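Side-chain contacts in HEPN domain-containing protein (Thermotoga maritima, PDB 1O3U), which is of unknown function but belongs to the HEPN family, whose members are small all-helical domains, and forms a two-chain assembly: residues A[81-86]-A[118-123]; A[20-25]-A[36-41]; A[49-52]-A[57-60]. All blocks are in the same frame, centred on the assembly; numbering follows the deposited sequence.

Contact 1: A[81-86]-A[118-123]; sequences MDHALE and VNYAEK
The rings of His83 and Tyr120 form an offset stack, with centroids 3.8 Å apart and planes only 4° from parallel. The imidazole is shifted so that ND1 lies over the tyrosine ring, 3.4 Å from Tyr120 CE1. Tyr120 CG lies beside its backbone N (chi1 -68°), which brings its ring toward helix 78-88. His83 CB adds a CH-pi contact, 4.0 Å from the Tyr120 centroid. The stack joins helix 78-88 to the long helix 104-132 of this all-helical HEPN domain. The axes of segments 81-86 and 118-123 pass 9.6 Å apart at a signed crossing angle of -132°, and the contact lies at the surface.

One hydrogen bond crosses the contact. Lys123 reaches it with an extended chain, and NZ donates to His83 NE2 over 3.0 Å, in the plane of the imidazole. NZ also forms a salt bridge with Glu79.

The apolar part of Glu86 packs at the edge of the Tyr120 ring: CB lies 3.9 Å from Tyr120 CE2, near the ring plane. The carboxylate of Glu86 and the hydroxyl of Tyr120 both bind Arg116, one by a salt bridge and the other by a hydrogen bond.

Contact 2: A[20-25]-A[36-41]; sequences LEHAKH and CFSSQQ
His22 ND1 and Ser38 OG share a water at the side of the helix pair. The water is 3.1 Å from His22 ND1. Its bond to Ser38 OG is weak, at 3.5 Å. The His22 side chain leaves with CG anti to the backbone N (chi1 -155°), and the hydroxyl of Ser38 approaches the ring obliquely, 3.9 Å from His22 CG. The other ring nitrogen, NE2, is hydrogen-bonded to Asp26 of the second subunit. Both nitrogens therefore have polar partners, which would limit turning of the imidazole. The ring also stacks on His22 and Trp34 of the second subunit, so this buried contact is part of the dimer interface.

Helices 11-28 and 32-54 form a helical hairpin, two consecutive helices of the HEPN domain running nearly antiparallel. The axes of segments 20-25 and 36-41 are 7.9 Å apart and their directions differ by 166°. Such a close approach needs small residues, and Ala23 and Ser38 supply them. Their CA atoms are 4.9 Å apart. Ala23 CB meets Ser38 CB at 3.5 Å, tighter than a usual carbon contact.

The methyl of Ala23 also touches the hydroxyl of Ser39, with CB 3.7 Å from OG. No hydrogen bond directly joins the two segments. Both serine hydroxyls instead turn back along their own helix, with OG beside the backbone N. Ser39 OG is hydrogen-bonded to the carbonyl O of Ala35. Ser38 OG has a weak bond to that of Trp34.

Contact 3: A[49-52]-A[57-60]; sequences AVFQ and QAWG
The chain leaves helix 32-54 and comes back past its last turns in extended form, bringing the CA atoms of Phe51 and Ala58 to 6.2 Å. This is a helix-to-loop contact in the connection between helices 32-54 and 63-70 of the HEPN domain. Phe51 carries it from the helix side. With CG beside the backbone N (chi1 -72°), the benzyl group reaches toward the loop.

The methyl of Ala58 sits over one face of the Phe51 ring in a CH-pi contact. Ala58 CB is 3.9 Å from the centroid and 20° off the ring normal. It is shifted toward the rim on the CG side, with Phe51 CG 3.7 Å away. Helix 63-70 packs on the same residues: Glu69 and Leu70 touch Phe51, and Phe66 touches Ala58. The buried phenyl ring thus touches both the loop and the next helix.

An alanine in place of Phe51 would remove the ring, and the methyl of Ala58 would probably lose its aromatic support, leaving a gap between helix and loop.

The backbone of the loop meets the ring as well. Gln57 O approaches obliquely, 3.7 Å from Phe51 CD2.

Along the chain the order is contact 2, contact 3, contact 1, each closing before the next opens. Contacts 2 and 3 share helix 32-54. Their centres lie about 20 Å apart. Contacts 1 and 2 are neighbours, with centres about 12 Å apart. They meet where helix 104-132 packs on the hairpin of helices 11-28 and 32-54: Glu122 forms a salt bridge with Lys24, and Val118 packs on Ser39. Contacts 1 and 3 are about 18 Å apart between centres and do not touch. Contact 2 pairs the hairpin helices, contact 1 adds helix 78-88 to helix 104-132, and contact 3 ties the loop before helix 63-70 to helix 32-54. The dimer partner reaches contacts 2 and 3 but not contact 1.

Contact 1: A[81-86]-A[118-123]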
ATOM      1  N   MET A  81     -10.178   1.731 -18.186  1.00 14.84           N
ATOM      2  CA  MET A  81      -8.855   1.300 -18.664  1.00 15.34           C
ATOM      3  C   MET A  81      -7.980   2.514 -18.891  1.00 14.73           C
ATOM      4  O   MET A  81      -6.811   2.480 -18.531  1.00 14.96           O
ATOM      5  CB  MET A  81      -8.929   0.486 -19.962  1.00 15.48           C
ATOM      6  CG  MET A  81      -7.562  -0.073 -20.429  1.00 17.29           C
ATOM      7  SD  MET A  81      -6.584  -1.091 -19.182  1.00 21.11           S
ATOM      8  CE  MET A  81      -7.849  -2.104 -18.774  1.00 21.50           C
ATOM      9  N   ASP A  82      -8.546   3.569 -19.495  1.00 14.50           N
ATOM     10  CA  ASP A  82      -7.856   4.852 -19.677  1.00 14.42           C
ATOM     11  C   ASP A  82      -7.338   5.395 -18.338  1.00 13.74           C
ATOM     12  O   ASP A  82      -6.187   5.780 -18.228  1.00 13.26           O
ATOM     13  CB  ASP A  82      -8.769   5.913 -20.316  1.00 14.99           C
ATOM     14  CG  ASP A  82      -8.905   5.765 -21.825  1.00 19.32           C
ATOM     15  OD1 ASP A  82      -9.653   6.580 -22.454  1.00 25.11           O
ATOM     16  OD2 ASP A  82      -8.296   4.876 -22.469  1.00 21.74           O
ATOM     17  N   HIS A  83      -8.195   5.426 -17.333  1.00 12.38           N
ATOM     18  CA  HIS A  83      -7.770   5.899 -16.006  1.00 12.98           C
ATOM     19  C   HIS A  83      -6.651   5.036 -15.431  1.00 12.33           C
ATOM     20  O   HIS A  83      -5.714   5.543 -14.806  1.00 11.65           O
ATOM     21  CB  HIS A  83      -8.928   5.892 -15.010  1.00 12.80           C
ATOM     22  CG  HIS A  83     -10.075   6.783 -15.372  1.00 13.15           C
ATOM     23  ND1 HIS A  83      -9.994   7.766 -16.333  1.00 14.15           N
ATOM     24  CD2 HIS A  83     -11.335   6.848 -14.872  1.00 13.03           C
ATOM     25  CE1 HIS A  83     -11.161   8.378 -16.436  1.00 15.63           C
ATOM     26  NE2 HIS A  83     -11.981   7.869 -15.529  1.00 15.52           N
ATOM     27  N   ALA A  84      -6.774   3.725 -15.634  1.00 11.94           N
ATOM     28  CA  ALA A  84      -5.807   2.778 -15.112  1.00 12.15           C
ATOM     29  C   ALA A  84      -4.448   3.063 -15.710  1.00 12.14           C
ATOM     30  O   ALA A  84      -3.447   2.996 -15.035  1.00 11.76           O
ATOM     31  CB  ALA A  84      -6.211   1.374 -15.419  1.00 12.48           C
ATOM     32  N   LEU A  85      -4.425   3.406 -16.978  1.00 12.74           N
ATOM     33  CA  LEU A  85      -3.160   3.638 -17.655  1.00 14.33           C
ATOM     34  C   LEU A  85      -2.519   4.905 -17.123  1.00 14.74           C
ATOM     35  O   LEU A  85      -1.317   4.929 -16.960  1.00 15.02           O
ATOM     36  CB  LEU A  85      -3.352   3.691 -19.154  1.00 14.09           C
ATOM     37  CG  LEU A  85      -3.653   2.269 -19.644  1.00 15.31           C
ATOM     38  CD1 LEU A  85      -4.432   2.304 -20.962  1.00 18.96           C
ATOM     39  CD2 LEU A  85      -2.361   1.473 -19.773  1.00 17.23           C
ATOM     40  N   GLU A  86      -3.329   5.911 -16.790  1.00 14.93           N
ATOM     41  CA  GLU A  86      -2.818   7.124 -16.175  1.00 16.49           C
ATOM     42  C   GLU A  86      -2.258   6.849 -14.780  1.00 16.35           C
ATOM     43  O   GLU A  86      -1.237   7.414 -14.382  1.00 16.28           O
ATOM     44  CB  GLU A  86      -3.899   8.190 -16.081  1.00 17.91           C
ATOM     45  CG  GLU A  86      -4.392   8.675 -17.418  1.00 21.34           C
ATOM     46  CD  GLU A  86      -3.468   9.690 -18.040  1.00 26.46           C
ATOM     47  OE1 GLU A  86      -3.193  10.722 -17.393  1.00 30.16           O
ATOM     48  OE2 GLU A  86      -3.025   9.451 -19.179  1.00 32.61           O
ATOM     49  N   VAL A 118      -6.599  10.688  -7.841  1.00  8.75           N
ATOM     50  CA  VAL A 118      -7.372  10.261  -6.682  1.00  9.95           C
ATOM     51  C   VAL A 118      -8.800   9.924  -7.149  1.00 10.24           C
ATOM     52  O   VAL A 118      -9.394   8.881  -6.762  1.00  8.26           O
ATOM     53  CB  VAL A 118      -7.350  11.343  -5.576  1.00 10.58           C
ATOM     54  CG1 VAL A 118      -8.452  11.124  -4.565  1.00 13.73           C
ATOM     55  CG2 VAL A 118      -5.941  11.439  -4.884  1.00 11.22           C
ATOM     56  N   ASN A 119      -9.381  10.806  -7.970  1.00  8.83           N
ATOM     57  CA  ASN A 119     -10.697  10.530  -8.501  1.00  8.73           C
ATOM     58  C   ASN A 119     -10.743   9.239  -9.307  1.00  7.79           C
ATOM     59  O   ASN A 119     -11.701   8.491  -9.225  1.00  7.30           O
ATOM     60  CB  ASN A 119     -11.226  11.678  -9.346  1.00  8.00           C
ATOM     61  CG  ASN A 119     -11.488  12.919  -8.532  1.00 12.14           C
ATOM     62  OD1 ASN A 119     -11.575  12.875  -7.285  1.00 13.47           O
ATOM     63  ND2 ASN A 119     -11.612  14.073  -9.240  1.00 12.82           N
ATOM     64  N   TYR A 120      -9.718   9.005 -10.106  1.00  7.62           N
ATOM     65  CA  TYR A 120      -9.649   7.787 -10.917  1.00  7.53           C
ATOM     66  C   TYR A 120      -9.644   6.568 -10.019  1.00  7.85           C
ATOM     67  O   TYR A 120     -10.316   5.602 -10.331  1.00  7.10           O
ATOM     68  CB  TYR A 120      -8.413   7.740 -11.792  1.00  7.72           C
ATOM     69  CG  TYR A 120      -8.359   8.753 -12.911  1.00  8.28           C
ATOM     70  CD1 TYR A 120      -9.462   9.514 -13.244  1.00  7.33           C
ATOM     71  CD2 TYR A 120      -7.205   8.878 -13.699  1.00  9.81           C
ATOM     72  CE1 TYR A 120      -9.405  10.439 -14.272  1.00 10.76           C
ATOM     73  CE2 TYR A 120      -7.151   9.762 -14.719  1.00 10.76           C
ATOM     74  CZ  TYR A 120      -8.252  10.550 -15.010  1.00 10.91           C
ATOM     75  OH  TYR A 120      -8.193  11.449 -16.046  1.00 12.02           O
ATOM     76  N   ALA A 121      -8.875   6.604  -8.934  1.00  8.42           N
ATOM     77  CA  ALA A 121      -8.792   5.458  -8.042  1.00  8.92           C
ATOM     78  C   ALA A 121     -10.162   5.218  -7.376  1.00  9.65           C
ATOM     79  O   ALA A 121     -10.650   4.096  -7.298  1.00  8.16           O
ATOM     80  CB  ALA A 121      -7.742   5.682  -6.995  1.00  8.67           C
ATOM     81  N   GLU A 122     -10.772   6.292  -6.912  1.00  9.19           N
ATOM     82  CA  GLU A 122     -12.107   6.229  -6.400  1.00  9.59           C
ATOM     83  C   GLU A 122     -13.147   5.642  -7.375  1.00  9.02           C
ATOM     84  O   GLU A 122     -13.977   4.819  -6.978  1.00  7.35           O
ATOM     85  CB  GLU A 122     -12.537   7.604  -5.921  1.00 10.83           C
ATOM     86  CG  GLU A 122     -13.870   7.609  -5.178  1.00 13.98           C
ATOM     87  CD  GLU A 122     -13.961   8.816  -4.248  1.00 19.91           C
ATOM     88  OE1 GLU A 122     -13.530   9.923  -4.658  1.00 27.62           O
ATOM     89  OE2 GLU A 122     -14.408   8.672  -3.106  1.00 24.22           O
ATOM     90  N   LYS A 123     -13.089   6.065  -8.636  1.00  8.85           N
ATOM     91  CA  LYS A 123     -13.913   5.521  -9.677  1.00  8.97           C
ATOM     92  C   LYS A 123     -13.736   4.022  -9.837  1.00  9.31           C
ATOM     93  O   LYS A 123     -14.708   3.268  -9.920  1.00  7.94           O
ATOM     94  CB  LYS A 123     -13.591   6.274 -10.966  1.00 10.24           C
ATOM     95  CG  LYS A 123     -14.628   6.362 -11.933  1.00 16.10           C
ATOM     96  CD  LYS A 123     -14.336   7.606 -12.818  1.00 18.54           C
ATOM     97  CE  LYS A 123     -15.369   7.828 -13.815  1.00 20.34           C
ATOM     98  NZ  LYS A 123     -14.818   8.522 -14.999  1.00 20.12           N
TER

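Contact 2: A[20-25]-A[36-41]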
ATOM      1  N   LEU A  20      -7.102   4.861  -0.385  1.00 11.00           N
ATOM      2  CA  LEU A  20      -7.783   6.027  -0.952  1.00 10.28           C
ATOM      3  C   LEU A  20      -7.826   7.161   0.088  1.00 10.58           C
ATOM      4  O   LEU A  20      -7.537   8.304  -0.230  1.00  9.91           O
ATOM      5  CB  LEU A  20      -9.197   5.687  -1.429  1.00 11.22           C
ATOM      6  CG  LEU A  20      -9.915   6.793  -2.222  1.00 11.04           C
ATOM      7  CD1 LEU A  20      -9.191   7.114  -3.477  1.00 16.09           C
ATOM      8  CD2 LEU A  20     -11.379   6.457  -2.492  1.00 13.67           C
ATOM      9  N   GLU A  21      -8.172   6.834   1.331  1.00 11.31           N
ATOM     10  CA  GLU A  21      -8.221   7.839   2.382  1.00 11.22           C
ATOM     11  C   GLU A  21      -6.840   8.424   2.608  1.00 10.16           C
ATOM     12  O   GLU A  21      -6.702   9.638   2.780  1.00  8.96           O
ATOM     13  CB  GLU A  21      -8.777   7.270   3.659  1.00 12.88           C
ATOM     14  CG  GLU A  21      -9.110   8.335   4.679  1.00 19.25           C
ATOM     15  CD  GLU A  21     -10.368   9.153   4.358  1.00 25.08           C
ATOM     16  OE1 GLU A  21     -11.139   8.865   3.388  1.00 28.30           O
ATOM     17  OE2 GLU A  21     -10.572  10.139   5.099  1.00 33.88           O
ATOM     18  N   HIS A  22      -5.824   7.567   2.575  1.00 10.16           N
ATOM     19  CA  HIS A  22      -4.424   8.005   2.648  1.00 10.30           C
ATOM     20  C   HIS A  22      -4.124   9.010   1.538  1.00  9.55           C
ATOM     21  O   HIS A  22      -3.544  10.071   1.786  1.00  8.87           O
ATOM     22  CB  HIS A  22      -3.436   6.846   2.552  1.00  9.26           C
ATOM     23  CG  HIS A  22      -2.092   7.120   3.190  1.00 12.53           C
ATOM     24  ND1 HIS A  22      -1.113   6.152   3.304  1.00 13.50           N
ATOM     25  CD2 HIS A  22      -1.589   8.230   3.789  1.00 12.78           C
ATOM     26  CE1 HIS A  22      -0.066   6.664   3.930  1.00 13.97           C
ATOM     27  NE2 HIS A  22      -0.334   7.913   4.244  1.00 12.82           N
ATOM     28  N   ALA A  23      -4.492   8.669   0.301  1.00  9.32           N
ATOM     29  CA  ALA A  23      -4.273   9.548  -0.835  1.00  9.72           C
ATOM     30  C   ALA A  23      -4.928  10.934  -0.633  1.00 10.25           C
ATOM     31  O   ALA A  23      -4.336  11.965  -0.965  1.00 11.07           O
ATOM     32  CB  ALA A  23      -4.796   8.929  -2.059  1.00  9.07           C
ATOM     33  N   LYS A  24      -6.169  10.920  -0.154  1.00  9.28           N
ATOM     34  CA  LYS A  24      -6.919  12.121   0.067  1.00 10.36           C
ATOM     35  C   LYS A  24      -6.282  13.001   1.181  1.00 10.95           C
ATOM     36  O   LYS A  24      -6.288  14.227   1.085  1.00 11.33           O
ATOM     37  CB  LYS A  24      -8.355  11.756   0.396  1.00 11.65           C
ATOM     38  CG  LYS A  24      -9.148  11.293  -0.830  1.00 11.15           C
ATOM     39  CD  LYS A  24     -10.572  11.071  -0.479  1.00 14.69           C
ATOM     40  CE  LYS A  24     -11.292  10.506  -1.671  1.00 18.67           C
ATOM     41  NZ  LYS A  24     -12.707  10.356  -1.410  1.00 21.85           N
ATOM     42  N   HIS A  25      -5.727  12.358   2.188  1.00 11.99           N
ATOM     43  CA  HIS A  25      -5.007  13.043   3.258  1.00 12.80           C
ATOM     44  C   HIS A  25      -3.753  13.692   2.725  1.00 13.32           C
ATOM     45  O   HIS A  25      -3.478  14.868   3.019  1.00 12.97           O
ATOM     46  CB  HIS A  25      -4.648  12.049   4.349  1.00 13.59           C
ATOM     47  CG  HIS A  25      -4.074  12.692   5.573  1.00 14.29           C
ATOM     48  ND1 HIS A  25      -2.723  12.700   5.835  1.00 15.63           N
ATOM     49  CD2 HIS A  25      -4.666  13.351   6.597  1.00 16.55           C
ATOM     50  CE1 HIS A  25      -2.507  13.328   6.980  1.00 16.79           C
ATOM     51  NE2 HIS A  25      -3.668  13.743   7.458  1.00 18.29           N
ATOM     52  N   CYS A  36      -0.568  10.507  -5.522  1.00 14.47           N
ATOM     53  CA  CYS A  36      -0.459   9.690  -6.719  1.00 15.84           C
ATOM     54  C   CYS A  36      -0.112   8.251  -6.361  1.00 14.27           C
ATOM     55  O   CYS A  36      -0.780   7.323  -6.766  1.00 13.05           O
ATOM     56  CB  CYS A  36       0.606  10.277  -7.623  0.80 16.54           C
ATOM     57  SG  CYS A  36       0.978   9.258  -9.032  0.80 23.08           S
ATOM     58  N   PHE A  37       0.908   8.082  -5.531  1.00 13.32           N
ATOM     59  CA  PHE A  37       1.348   6.746  -5.109  1.00 12.39           C
ATOM     60  C   PHE A  37       0.228   5.934  -4.421  1.00 10.96           C
ATOM     61  O   PHE A  37      -0.037   4.784  -4.774  1.00  9.75           O
ATOM     62  CB  PHE A  37       2.553   6.916  -4.179  1.00 12.58           C
ATOM     63  CG  PHE A  37       3.057   5.636  -3.608  1.00 14.94           C
ATOM     64  CD1 PHE A  37       3.790   4.763  -4.382  1.00 17.39           C
ATOM     65  CD2 PHE A  37       2.826   5.316  -2.284  1.00 16.71           C
ATOM     66  CE1 PHE A  37       4.278   3.571  -3.849  1.00 16.89           C
ATOM     67  CE2 PHE A  37       3.285   4.119  -1.758  1.00 16.10           C
ATOM     68  CZ  PHE A  37       4.032   3.268  -2.527  1.00 16.27           C
ATOM     69  N   SER A  38      -0.423   6.545  -3.437  1.00 10.42           N
ATOM     70  CA  SER A  38      -1.505   5.915  -2.687  1.00 10.28           C
ATOM     71  C   SER A  38      -2.682   5.547  -3.612  1.00 10.50           C
ATOM     72  O   SER A  38      -3.349   4.539  -3.411  1.00  9.74           O
ATOM     73  CB  SER A  38      -2.013   6.861  -1.619  1.00 12.68           C
ATOM     74  OG  SER A  38      -1.061   7.009  -0.589  1.00 15.05           O
ATOM     75  N   SER A  39      -2.970   6.413  -4.581  1.00  9.16           N
ATOM     76  CA  SER A  39      -4.058   6.191  -5.545  1.00  9.38           C
ATOM     77  C   SER A  39      -3.800   4.916  -6.398  1.00  9.28           C
ATOM     78  O   SER A  39      -4.725   4.106  -6.643  1.00  7.92           O
ATOM     79  CB  SER A  39      -4.199   7.426  -6.459  1.00  9.38           C
ATOM     80  OG  SER A  39      -4.662   8.526  -5.699  1.00 11.50           O
ATOM     81  N   GLN A  40      -2.556   4.759  -6.846  1.00  9.01           N
ATOM     82  CA  GLN A  40      -2.152   3.559  -7.586  1.00 10.25           C
ATOM     83  C   GLN A  40      -2.419   2.308  -6.742  1.00  9.95           C
ATOM     84  O   GLN A  40      -3.034   1.365  -7.216  1.00  9.51           O
ATOM     85  CB  GLN A  40      -0.651   3.596  -7.931  1.00 11.36           C
ATOM     86  CG  GLN A  40      -0.241   4.554  -8.954  1.00 15.40           C
ATOM     87  CD  GLN A  40       1.287   4.550  -9.143  1.00 18.89           C
ATOM     88  OE1 GLN A  40       2.049   4.441  -8.165  1.00 21.67           O
ATOM     89  NE2 GLN A  40       1.725   4.642 -10.380  1.00 21.85           N
ATOM     90  N   GLN A  41      -1.958   2.321  -5.487  1.00  9.51           N
ATOM     91  CA  GLN A  41      -2.162   1.204  -4.563  1.00 10.16           C
ATOM     92  C   GLN A  41      -3.646   0.891  -4.294  1.00 10.72           C
ATOM     93  O   GLN A  41      -4.059  -0.285  -4.303  1.00 10.32           O
ATOM     94  CB  GLN A  41      -1.400   1.459  -3.267  1.00 10.93           C
ATOM     95  CG  GLN A  41       0.110   1.626  -3.461  1.00 13.86           C
ATOM     96  CD  GLN A  41       0.763   0.314  -3.801  1.00 21.72           C
ATOM     97  OE1 GLN A  41       0.426  -0.729  -3.198  1.00 23.68           O
ATOM     98  NE2 GLN A  41       1.668   0.332  -4.780  1.00 23.73           N
TER
HETATM   99  O   HOH W   1      -1.218   3.986   1.136  1.00 30.02           O

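Contact 3: A[49-52]-A[57-60]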
ATOM      1  N   ALA A  49      -9.540  -7.389  -5.143  1.00 11.59           N
ATOM      2  CA  ALA A  49     -10.716  -7.815  -4.378  1.00 11.90           C
ATOM      3  C   ALA A  49     -11.699  -8.579  -5.284  1.00 11.67           C
ATOM      4  O   ALA A  49     -12.307  -9.547  -4.843  1.00 12.10           O
ATOM      5  CB  ALA A  49     -11.405  -6.621  -3.733  1.00 12.52           C
ATOM      6  N   VAL A  50     -11.786  -8.194  -6.564  1.00 10.35           N
ATOM      7  CA  VAL A  50     -12.658  -8.906  -7.517  1.00 10.88           C
ATOM      8  C   VAL A  50     -12.117 -10.308  -7.828  1.00 10.49           C
ATOM      9  O   VAL A  50     -12.879 -11.297  -7.868  1.00 10.20           O
ATOM     10  CB  VAL A  50     -12.856  -8.143  -8.838  1.00  9.95           C
ATOM     11  CG1 VAL A  50     -13.845  -8.883  -9.735  1.00 12.60           C
ATOM     12  CG2 VAL A  50     -13.349  -6.696  -8.579  1.00 12.71           C
ATOM     13  N   PHE A  51     -10.825 -10.383  -8.130  1.00  9.13           N
ATOM     14  CA  PHE A  51     -10.163 -11.678  -8.266  1.00  9.30           C
ATOM     15  C   PHE A  51     -10.369 -12.565  -7.044  1.00 10.13           C
ATOM     16  O   PHE A  51     -10.691 -13.728  -7.225  1.00 10.81           O
ATOM     17  CB  PHE A  51      -8.670 -11.554  -8.592  1.00  9.49           C
ATOM     18  CG  PHE A  51      -8.405 -11.093  -9.987  1.00 10.87           C
ATOM     19  CD1 PHE A  51      -8.384  -9.741 -10.294  1.00 11.78           C
ATOM     20  CD2 PHE A  51      -8.198 -12.014 -11.008  1.00 15.06           C
ATOM     21  CE1 PHE A  51      -8.132  -9.293 -11.599  1.00 14.61           C
ATOM     22  CE2 PHE A  51      -7.963 -11.578 -12.318  1.00 15.70           C
ATOM     23  CZ  PHE A  51      -7.948 -10.201 -12.603  1.00 15.53           C
ATOM     24  N   GLN A  52     -10.226 -12.034  -5.826  1.00 10.62           N
ATOM     25  CA  GLN A  52     -10.340 -12.848  -4.610  1.00 12.82           C
ATOM     26  C   GLN A  52     -11.760 -13.421  -4.487  1.00 12.03           C
ATOM     27  O   GLN A  52     -11.927 -14.575  -4.185  1.00 10.99           O
ATOM     28  CB  GLN A  52     -10.008 -12.078  -3.329  1.00 13.16           C
ATOM     29  CG  GLN A  52      -9.744 -13.040  -2.148  1.00 19.51           C
ATOM     30  CD  GLN A  52      -9.836 -12.396  -0.751  1.00 26.09           C
ATOM     31  OE1 GLN A  52      -9.625 -11.203  -0.591  1.00 32.05           O
ATOM     32  NE2 GLN A  52     -10.137 -13.217   0.264  1.00 30.75           N
ATOM     33  N   GLN A  57      -6.634 -16.318  -9.662  1.00 16.20           N
ATOM     34  CA  GLN A  57      -5.304 -15.755  -9.509  1.00 17.58           C
ATOM     35  C   GLN A  57      -5.175 -14.479 -10.323  1.00 18.27           C
ATOM     36  O   GLN A  57      -5.528 -14.460 -11.524  1.00 18.27           O
ATOM     37  CB  GLN A  57      -4.279 -16.779 -10.042  1.00 18.96           C
ATOM     38  CG  GLN A  57      -2.817 -16.467  -9.820  1.00 23.25           C
ATOM     39  CD  GLN A  57      -2.506 -16.200  -8.344  1.00 28.33           C
ATOM     40  OE1 GLN A  57      -2.755 -17.048  -7.492  1.00 30.42           O
ATOM     41  NE2 GLN A  57      -1.970 -15.024  -8.051  1.00 31.63           N
ATOM     42  N   ALA A  58      -4.618 -13.442  -9.704  1.00 18.48           N
ATOM     43  CA  ALA A  58      -4.358 -12.161 -10.348  1.00 20.38           C
ATOM     44  C   ALA A  58      -2.880 -12.020 -10.655  1.00 22.34           C
ATOM     45  O   ALA A  58      -2.073 -11.927  -9.749  1.00 23.10           O
ATOM     46  CB  ALA A  58      -4.797 -11.033  -9.437  1.00 20.97           C
ATOM     47  N   TRP A  59      -2.523 -12.059 -11.935  1.00 24.09           N
ATOM     48  CA  TRP A  59      -1.133 -11.830 -12.361  1.00 24.69           C
ATOM     49  C   TRP A  59      -0.777 -10.371 -12.678  1.00 26.19           C
ATOM     50  O   TRP A  59      -1.468  -9.682 -13.425  1.00 27.51           O
ATOM     51  CB  TRP A  59      -0.838 -12.676 -13.571  1.00 24.61           C
ATOM     52  CG  TRP A  59      -1.031 -14.107 -13.308  1.00 21.92           C
ATOM     53  CD1 TRP A  59      -2.138 -14.832 -13.559  1.00 18.94           C
ATOM     54  CD2 TRP A  59      -0.081 -14.999 -12.719  1.00 20.60           C
ATOM     55  NE1 TRP A  59      -1.950 -16.131 -13.168  1.00 20.03           N
ATOM     56  CE2 TRP A  59      -0.684 -16.270 -12.670  1.00 18.18           C
ATOM     57  CE3 TRP A  59       1.227 -14.857 -12.245  1.00 20.19           C
ATOM     58  CZ2 TRP A  59      -0.046 -17.388 -12.153  1.00 20.39           C
ATOM     59  CZ3 TRP A  59       1.871 -15.982 -11.730  1.00 20.46           C
ATOM     60  CH2 TRP A  59       1.229 -17.235 -11.702  1.00 18.90           C
ATOM     61  N   GLY A  60       0.305  -9.904 -12.085  1.00 27.23           N
ATOM     62  CA  GLY A  60       0.910  -8.669 -12.499  1.00 28.05           C
ATOM     63  C   GLY A  60       1.003  -7.715 -11.352  1.00 28.68           C
ATOM     64  O   GLY A  60       0.706  -8.021 -10.200  1.00 29.88           O
TER